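Local coordinates for Sel1 repeat family protein (Pseudomonas aeruginosa, PDB 6LCH) that is a Sel1-repeat protein that probably acts as a periplasmic immunity protein against the type VI secretion effector PldB, at residues P133-I144 and Y156-P167. Residues are numbered along the deposited sequence; the frame is centred on the assembly and turned at random.
Sequences PPALTELGKFYI and YTHCAASQGYAP
The ring of Tyr165 is sandwiched between prolines: the Pro133–Pro134 peptide lies over one face toward the rim, with Pro133 C 3.9 Å above the plane, while Pro167 CD sits over the centre of the other. Thr137 OG1 comes in at the ring's edge, near its plane, 3.3 Å from Tyr165 CE1. With CG anti to the backbone N (chi1 -179°), Tyr165 reaches from the N-cap position of helix 166-178 across the start of helix 133-146. The second ring, Tyr156, meets Tyr143 CE2 at its edge, and Leu136 CD2 approaches obliquely, 3.7 Å from Tyr156 CD1; the Tyr156 hydroxyl is hydrogen-bonded to Phe8 N. The other Leu136 methyl, CD1, packs 3.7 Å from Cys159 SG, whose disulfide to Cys10 ties down the N-terminal segment.

The helices come close over small residues. Near the Tyr165 end, Ala160 CB nestles 3.4 Å from Thr137 OG1, a hydroxyl that donates to Pro133 O (2.7 Å) from the face opposite Thr137 N, so two donors grip that carbonyl. Further along, Gly140 CA lies 3.5 Å from Thr157 OG1, which hydrogen-bonds Gly153 O one turn back; one water donates to both Thr157 OG1 and Thr137 O. No direct hydrogen bond joins the segments. The axes of 133-144 and 156-162 approach to 7.7 Å at 151°, the near-antiparallel helix hairpin of a Sel1 repeat in an alpha-solenoid, with Tyr165 N-capping, and Pro167 in the first turn of, the following helix.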
loop_
_atom_site.group_PDB
_atom_site.type_symbol
_atom_site.label_atom_id
_atom_site.label_comp_id
_atom_site.label_asym_id
_atom_site.label_seq_id
_atom_site.Cartn_x
_atom_site.Cartn_y
_atom_site.Cartn_z
ATOM N N PRO A 133 -2.729 7.598 -0.575
ATOM C CA PRO A 133 -1.589 6.901 -1.199
ATOM C C PRO A 133 -2.018 5.764 -2.116
ATOM O O PRO A 133 -1.430 5.604 -3.197
ATOM C CB PRO A 133 -0.784 6.390 0.008
ATOM C CG PRO A 133 -1.121 7.354 1.106
ATOM C CD PRO A 133 -2.568 7.712 0.887
ATOM N N PRO A 134 -3.010 4.934 -1.745
ATOM C CA PRO A 134 -3.464 3.922 -2.716
ATOM C C PRO A 134 -3.999 4.512 -4.007
ATOM O O PRO A 134 -3.686 4.006 -5.094
ATOM C CB PRO A 134 -4.551 3.163 -1.943
ATOM C CG PRO A 134 -4.138 3.294 -0.525
ATOM C CD PRO A 134 -3.616 4.690 -0.419
ATOM N N ALA A 135 -4.794 5.582 -3.927
ATOM C CA ALA A 135 -5.365 6.149 -5.143
ATOM C C ALA A 135 -4.288 6.758 -6.033
ATOM O O ALA A 135 -4.338 6.613 -7.260
ATOM C CB ALA A 135 -6.427 7.188 -4.789
ATOM N N LEU A 136 -3.309 7.443 -5.437
ATOM C CA LEU A 136 -2.239 8.031 -6.237
ATOM C C LEU A 136 -1.372 6.956 -6.878
ATOM O O LEU A 136 -0.854 7.151 -7.983
ATOM C CB LEU A 136 -1.375 8.949 -5.374
ATOM C CG LEU A 136 -1.964 10.247 -4.818
ATOM C CD1 LEU A 136 -1.148 10.681 -3.624
ATOM C CD2 LEU A 136 -1.975 11.336 -5.874
ATOM N N THR A 137 -1.203 5.823 -6.196
ATOM C CA THR A 137 -0.405 4.726 -6.740
ATOM C C THR A 137 -1.106 4.053 -7.914
ATOM O O THR A 137 -0.461 3.711 -8.914
ATOM C CB THR A 137 -0.111 3.712 -5.634
ATOM O OG1 THR A 137 0.589 4.364 -4.570
ATOM C CG2 THR A 137 0.731 2.560 -6.160
ATOM N N GLU A 138 -2.422 3.842 -7.810
ATOM C CA GLU A 138 -3.160 3.241 -8.918
ATOM C C GLU A 138 -3.152 4.150 -10.139
ATOM O O GLU A 138 -2.966 3.682 -11.268
ATOM C CB GLU A 138 -4.598 2.935 -8.499
ATOM C CG GLU A 138 -5.507 2.527 -9.656
ATOM C CD GLU A 138 -5.178 1.148 -10.201
ATOM O OE1 GLU A 138 -4.641 0.321 -9.434
ATOM O OE2 GLU A 138 -5.453 0.895 -11.395
ATOM N N LEU A 139 -3.364 5.453 -9.932
ATOM C CA LEU A 139 -3.281 6.395 -11.042
ATOM C C LEU A 139 -1.889 6.384 -11.655
ATOM O O LEU A 139 -1.740 6.436 -12.884
ATOM C CB LEU A 139 -3.653 7.802 -10.566
ATOM C CG LEU A 139 -5.131 8.049 -10.251
ATOM C CD1 LEU A 139 -5.298 9.351 -9.481
ATOM C CD2 LEU A 139 -5.975 8.070 -11.514
ATOM N N GLY A 140 -0.859 6.313 -10.812
ATOM C CA GLY A 140 0.494 6.171 -11.319
ATOM C C GLY A 140 0.654 4.966 -12.223
ATOM O O GLY A 140 1.311 5.041 -13.260
ATOM N N LYS A 141 0.029 3.846 -11.855
ATOM C CA LYS A 141 0.138 2.637 -12.668
ATOM C C LYS A 141 -0.552 2.802 -14.017
ATOM O O LYS A 141 -0.061 2.299 -15.034
ATOM C CB LYS A 141 -0.437 1.446 -11.904
ATOM C CG LYS A 141 0.487 0.938 -10.807
ATOM C CD LYS A 141 -0.285 0.418 -9.603
ATOM C CE LYS A 141 -0.918 -0.932 -9.881
ATOM N NZ LYS A 141 -1.360 -1.601 -8.620
ATOM N N PHE A 142 -1.695 3.494 -14.048
ATOM C CA PHE A 142 -2.385 3.726 -15.314
ATOM C C PHE A 142 -1.619 4.717 -16.180
ATOM O O PHE A 142 -1.506 4.531 -17.398
ATOM C CB PHE A 142 -3.809 4.227 -15.052
ATOM C CG PHE A 142 -4.569 4.602 -16.298
ATOM C CD1 PHE A 142 -5.250 3.639 -17.026
ATOM C CD2 PHE A 142 -4.615 5.916 -16.736
ATOM C CE1 PHE A 142 -5.952 3.977 -18.172
ATOM C CE2 PHE A 142 -5.313 6.261 -17.884
ATOM C CZ PHE A 142 -5.985 5.291 -18.601
ATOM N N TYR A 143 -1.069 5.764 -15.565
ATOM C CA TYR A 143 -0.425 6.824 -16.330
ATOM C C TYR A 143 0.935 6.395 -16.864
ATOM O O TYR A 143 1.309 6.767 -17.981
ATOM C CB TYR A 143 -0.284 8.073 -15.467
ATOM C CG TYR A 143 -1.575 8.832 -15.303
ATOM C CD1 TYR A 143 -2.444 8.993 -16.372
ATOM C CD2 TYR A 143 -1.921 9.389 -14.084
ATOM C CE1 TYR A 143 -3.625 9.690 -16.230
ATOM C CE2 TYR A 143 -3.102 10.083 -13.931
ATOM C CZ TYR A 143 -3.948 10.231 -15.007
ATOM O OH TYR A 143 -5.125 10.925 -14.863
ATOM N N ILE A 144 1.700 5.639 -16.077
ATOM C CA ILE A 144 3.046 5.270 -16.502
ATOM C C ILE A 144 2.988 4.307 -17.682
ATOM O O ILE A 144 3.658 4.509 -18.701
ATOM C CB ILE A 144 3.841 4.672 -15.328
ATOM C CG1 ILE A 144 4.099 5.729 -14.258
ATOM C CG2 ILE A 144 5.169 4.089 -15.812
ATOM C CD1 ILE A 144 4.489 5.131 -12.917
ATOM N N TYR A 156 2.592 11.333 -9.164
ATOM C CA TYR A 156 1.605 10.820 -8.220
ATOM C C TYR A 156 2.174 9.683 -7.389
ATOM O O TYR A 156 1.919 9.597 -6.184
ATOM C CB TYR A 156 0.358 10.357 -8.965
ATOM C CG TYR A 156 -0.517 11.497 -9.423
ATOM C CD1 TYR A 156 -0.379 12.760 -8.871
ATOM C CD2 TYR A 156 -1.478 11.308 -10.405
ATOM C CE1 TYR A 156 -1.177 13.807 -9.286
ATOM C CE2 TYR A 156 -2.277 12.343 -10.824
ATOM C CZ TYR A 156 -2.123 13.591 -10.265
ATOM O OH TYR A 156 -2.922 14.628 -10.681
ATOM N N THR A 157 2.949 8.798 -8.017
ATOM C CA THR A 157 3.586 7.727 -7.263
ATOM C C THR A 157 4.617 8.278 -6.287
ATOM O O THR A 157 4.809 7.708 -5.205
ATOM C CB THR A 157 4.222 6.716 -8.217
ATOM O OG1 THR A 157 3.365 6.528 -9.346
ATOM C CG2 THR A 157 4.393 5.380 -7.524
ATOM N N HIS A 158 5.276 9.386 -6.635
ATOM C CA HIS A 158 6.205 10.010 -5.697
ATOM C C HIS A 158 5.465 10.655 -4.531
ATOM O O HIS A 158 5.944 10.622 -3.393
ATOM C CB HIS A 158 7.091 11.025 -6.417
ATOM C CG HIS A 158 8.384 10.449 -6.909
ATOM N ND1 HIS A 158 9.458 10.216 -6.077
ATOM C CD2 HIS A 158 8.769 10.042 -8.141
ATOM C CE1 HIS A 158 10.453 9.704 -6.778
ATOM N NE2 HIS A 158 10.060 9.587 -8.034
ATOM N N CYS A 159 4.292 11.240 -4.792
ATOM C CA CYS A 159 3.482 11.789 -3.709
ATOM C C CYS A 159 3.083 10.699 -2.723
ATOM O O CYS A 159 3.070 10.923 -1.506
ATOM C CB CYS A 159 2.243 12.474 -4.285
ATOM S SG CYS A 159 1.260 13.394 -3.079
ATOM N N ALA A 160 2.774 9.505 -3.233
ATOM C CA ALA A 160 2.330 8.417 -2.372
ATOM C C ALA A 160 3.466 7.882 -1.507
ATOM O O ALA A 160 3.267 7.609 -0.318
ATOM C CB ALA A 160 1.721 7.301 -3.220
ATOM N N ALA A 161 4.665 7.718 -2.075
ATOM C CA ALA A 161 5.753 7.151 -1.282
ATOM C C ALA A 161 6.278 8.134 -0.246
ATOM O O ALA A 161 6.747 7.711 0.814
ATOM C CB ALA A 161 6.899 6.694 -2.175
ATOM N N SER A 162 6.223 9.437 -0.531
ATOM C CA SER A 162 6.659 10.420 0.455
ATOM C C SER A 162 5.824 10.355 1.726
ATOM O O SER A 162 6.280 10.811 2.781
ATOM C CB SER A 162 6.615 11.834 -0.138
ATOM O OG SER A 162 5.287 12.294 -0.337
ATOM N N GLN A 163 4.620 9.789 1.655
ATOM C CA GLN A 163 3.788 9.559 2.828
ATOM C C GLN A 163 4.068 8.213 3.487
ATOM O O GLN A 163 3.326 7.809 4.389
ATOM C CB GLN A 163 2.308 9.670 2.449
ATOM C CG GLN A 163 1.977 10.955 1.700
ATOM C CD GLN A 163 0.508 11.079 1.337
ATOM O OE1 GLN A 163 -0.366 11.019 2.201
ATOM N NE2 GLN A 163 0.232 11.271 0.051
ATOM N N GLY A 164 5.118 7.515 3.061
ATOM C CA GLY A 164 5.509 6.264 3.681
ATOM C C GLY A 164 4.770 5.043 3.194
ATOM O O GLY A 164 4.827 4.001 3.854
ATOM N N TYR A 165 4.087 5.133 2.058
ATOM C CA TYR A 165 3.279 4.039 1.530
ATOM C C TYR A 165 4.182 3.111 0.725
ATOM O O TYR A 165 4.630 3.463 -0.372
ATOM C CB TYR A 165 2.140 4.606 0.687
ATOM C CG TYR A 165 1.208 3.585 0.084
ATOM C CD1 TYR A 165 1.131 3.423 -1.293
ATOM C CD2 TYR A 165 0.390 2.796 0.883
ATOM C CE1 TYR A 165 0.277 2.502 -1.855
ATOM C CE2 TYR A 165 -0.471 1.868 0.324
ATOM C CZ TYR A 165 -0.521 1.728 -1.045
ATOM O OH TYR A 165 -1.374 0.812 -1.615
ATOM N N ALA A 166 4.446 1.923 1.273
ATOM C CA ALA A 166 5.439 1.030 0.679
ATOM C C ALA A 166 5.127 0.596 -0.751
ATOM O O ALA A 166 6.059 0.598 -1.575
ATOM C CB ALA A 166 5.631 -0.196 1.581
ATOM N N PRO A 167 3.900 0.203 -1.116
ATOM C CA PRO A 167 3.668 -0.247 -2.500
ATOM C C PRO A 167 3.951 0.815 -3.548
ATOM O O PRO A 167 4.166 0.465 -4.713
ATOM C CB PRO A 167 2.187 -0.648 -2.499
ATOM C CG PRO A 167 1.877 -0.931 -1.078
ATOM C CD PRO A 167 2.681 0.056 -0.300
HETATM O O HOH W 1 2.237 3.707 -9.432
#